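Local coordinates for gifsy-2 prophage ATP-binding sugar transporter-like protein (Salmonella typhimurium LT2, PDB 2PP6) that is of uncertain function, a small prophage-encoded barrel protein that may bind ATP and take part in sugar transport, at residues 26-30 / 31-35. Numbering follows the deposited sequence.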
ATOM      1  N   LYS A  26      12.334 -21.474   8.211  1.00 31.75           N
ATOM      2  CA  LYS A  26      12.607 -21.600   9.638  1.00 28.05           C
ATOM      3  C   LYS A  26      14.089 -21.919   9.712  1.00 25.10           C
ATOM      4  O   LYS A  26      14.580 -22.860   9.087  1.00 24.54           O
ATOM      5  CB  LYS A  26      11.758 -22.715  10.231  1.00 32.85           C
ATOM      6  CG  LYS A  26      12.120 -23.126  11.642  1.00 38.84           C
ATOM      7  CD  LYS A  26      11.635 -22.139  12.660  1.00 47.03           C
ATOM      8  CE  LYS A  26      10.793 -22.858  13.693  1.00 47.54           C
ATOM      9  NZ  LYS A  26      11.526 -24.010  14.277  1.00 48.27           N
ATOM     10  N   VAL A  27      14.813 -21.132  10.473  1.00 21.70           N
ATOM     11  CA  VAL A  27      16.246 -21.311  10.501  1.00 22.66           C
ATOM     12  C   VAL A  27      16.813 -21.044  11.884  1.00 25.81           C
ATOM     13  O   VAL A  27      16.234 -20.288  12.660  1.00 28.04           O
ATOM     14  CB  VAL A  27      16.857 -20.358   9.437  1.00 20.90           C
ATOM     15  CG1 VAL A  27      17.730 -19.290  10.084  1.00 21.70           C
ATOM     16  CG2 VAL A  27      17.575 -21.147   8.400  1.00 20.11           C
ATOM     17  N   ASN A  28      17.944 -21.662  12.199  1.00 21.94           N
ATOM     18  CA  ASN A  28      18.543 -21.464  13.503  1.00 21.36           C
ATOM     19  C   ASN A  28      19.794 -20.612  13.386  1.00 21.39           C
ATOM     20  O   ASN A  28      20.718 -20.965  12.653  1.00 22.77           O
ATOM     21  CB  ASN A  28      18.875 -22.815  14.143  1.00 20.89           C
ATOM     22  CG  ASN A  28      19.281 -22.685  15.602  1.00 21.26           C
ATOM     23  OD1 ASN A  28      20.374 -22.200  15.920  1.00 21.54           O
ATOM     24  ND2 ASN A  28      18.394 -23.114  16.503  1.00 18.57           N
ATOM     25  N   ILE A  29      19.803 -19.485  14.100  1.00 20.92           N
ATOM     26  CA  ILE A  29      20.929 -18.556  14.114  1.00 22.41           C
ATOM     27  C   ILE A  29      21.463 -18.439  15.528  1.00 22.71           C
ATOM     28  O   ILE A  29      20.764 -18.020  16.432  1.00 23.27           O
ATOM     29  CB  ILE A  29      20.520 -17.160  13.640  1.00 20.84           C
ATOM     30  CG1 ILE A  29      20.145 -17.209  12.150  1.00 21.33           C
ATOM     31  CG2 ILE A  29      21.648 -16.181  13.904  1.00 18.43           C
ATOM     32  CD1 ILE A  29      19.852 -15.846  11.523  1.00 16.75           C
ATOM     33  N   ASN A  30      22.719 -18.813  15.706  1.00 30.83           N
ATOM     34  CA  ASN A  30      23.354 -18.790  17.009  1.00 32.17           C
ATOM     35  C   ASN A  30      22.474 -19.333  18.135  1.00 30.38           C
ATOM     36  O   ASN A  30      22.357 -18.732  19.193  1.00 27.56           O
ATOM     37  CB  ASN A  30      23.826 -17.387  17.355  1.00 39.14           C
ATOM     38  CG  ASN A  30      24.862 -17.404  18.437  1.00 38.43           C
ATOM     39  OD1 ASN A  30      25.764 -18.240  18.415  1.00 38.44           O
ATOM     40  ND2 ASN A  30      24.753 -16.490  19.390  1.00 38.20           N
ATOM     41  N   GLY A  31      21.848 -20.476  17.901  1.00 29.52           N
ATOM     42  CA  GLY A  31      21.028 -21.077  18.937  1.00 28.73           C
ATOM     43  C   GLY A  31      19.580 -20.646  19.014  1.00 27.39           C
ATOM     44  O   GLY A  31      18.835 -21.213  19.806  1.00 29.59           O
ATOM     45  N   THR A  32      19.175 -19.659  18.217  1.00 27.32           N
ATOM     46  CA  THR A  32      17.795 -19.188  18.232  1.00 27.42           C
ATOM     47  C   THR A  32      17.093 -19.448  16.900  1.00 30.27           C
ATOM     48  O   THR A  32      17.619 -19.132  15.831  1.00 27.31           O
ATOM     49  CB  THR A  32      17.712 -17.668  18.497  1.00 31.71           C
ATOM     50  OG1 THR A  32      18.535 -17.308  19.610  1.00 30.58           O
ATOM     51  CG2 THR A  32      16.289 -17.272  18.804  1.00 29.12           C
ATOM     52  N   ASP A  33      15.896 -20.015  16.974  1.00 29.76           N
ATOM     53  CA  ASP A  33      15.132 -20.284  15.770  1.00 32.26           C
ATOM     54  C   ASP A  33      14.450 -19.005  15.307  1.00 31.23           C
ATOM     55  O   ASP A  33      13.986 -18.218  16.122  1.00 31.75           O
ATOM     56  CB  ASP A  33      14.112 -21.376  16.039  1.00 42.87           C
ATOM     57  CG  ASP A  33      14.769 -22.698  16.374  1.00 48.21           C
ATOM     58  OD1 ASP A  33      15.754 -23.067  15.682  1.00 45.62           O
ATOM     59  OD2 ASP A  33      14.298 -23.370  17.321  1.00 54.22           O
ATOM     60  N   CYS A  34      14.411 -18.787  14.001  1.00 28.17           N
ATOM     61  CA  CYS A  34      13.795 -17.582  13.451  1.00 26.30           C
ATOM     62  C   CYS A  34      13.471 -17.703  11.959  1.00 24.52           C
ATOM     63  O   CYS A  34      13.869 -18.661  11.303  1.00 24.60           O
ATOM     64  CB  CYS A  34      14.720 -16.390  13.671  1.00 29.59           C
ATOM     65  SG  CYS A  34      16.339 -16.628  12.950  1.00 28.82           S
ATOM     66  N   ILE A  35      12.754 -16.722  11.426  1.00 13.83           N
ATOM     67  CA  ILE A  35      12.365 -16.771  10.026  1.00 14.18           C
ATOM     68  C   ILE A  35      13.237 -15.906   9.131  1.00 15.64           C
ATOM     69  O   ILE A  35      13.550 -14.742   9.419  1.00 13.55           O
ATOM     70  CB  ILE A  35      10.848 -16.399   9.832  1.00 11.31           C
ATOM     71  CG1 ILE A  35       9.963 -17.617  10.102  1.00  6.54           C
ATOM     72  CG2 ILE A  35      10.573 -15.996   8.380  1.00  4.96           C
ATOM     73  CD1 ILE A  35      10.182 -18.288  11.399  1.00  9.87           C
TER
HETATM   74  O   HOH W   1      21.077 -15.479  18.488  1.00 17.77           O
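The side-chain amide of Asn28 meets the carboxylate of Asp33 with the two planes 79° apart, across a non-hydrogen-bonded pair of an antiparallel beta hairpin whose strands are joined by a two-residue turn. Asn28 ND2 donates to Asp33 OD1 at 2.8 Å, arriving above the carboxylate plane while the oxygen sits somewhat off the amide plane. The other end of the same amide turns to the loop: Gly31 N reaches Asn28 OD1 at 3.0 Å, a weak, bent bond. With CG anti to the backbone nitrogen (chi1 -170°), Asn28 can therefore span strand and turn. Lys26 NZ stays 4.2 Å from Asp33 OD2, beyond a salt bridge but near enough that its charge would probably stabilise the carboxylate.

The turn from Ile29 to Thr32 is type I', with Asn30 and Gly31 in the left-handed backbone region. Thr32 N to Ile29 O (2.9 Å) closes it, and Ile29 N to Thr32 O (2.8 Å) completes the hydrogen-bonded pair. Farther from the turn, Val27 and Cys34 exchange both backbone bonds. These strands are neighbours in the closed antiparallel barrel; Asn28 also bonds through its backbone to Val71 of strand 69-72. On the opposite face of the hairpin from Asn28 and Asp33, Val27 and Ile29 are buried with Cys34, and Cys34 SG lies 3.9 Å from Ile29 CD1 and 4.2 Å from Val27 CG1.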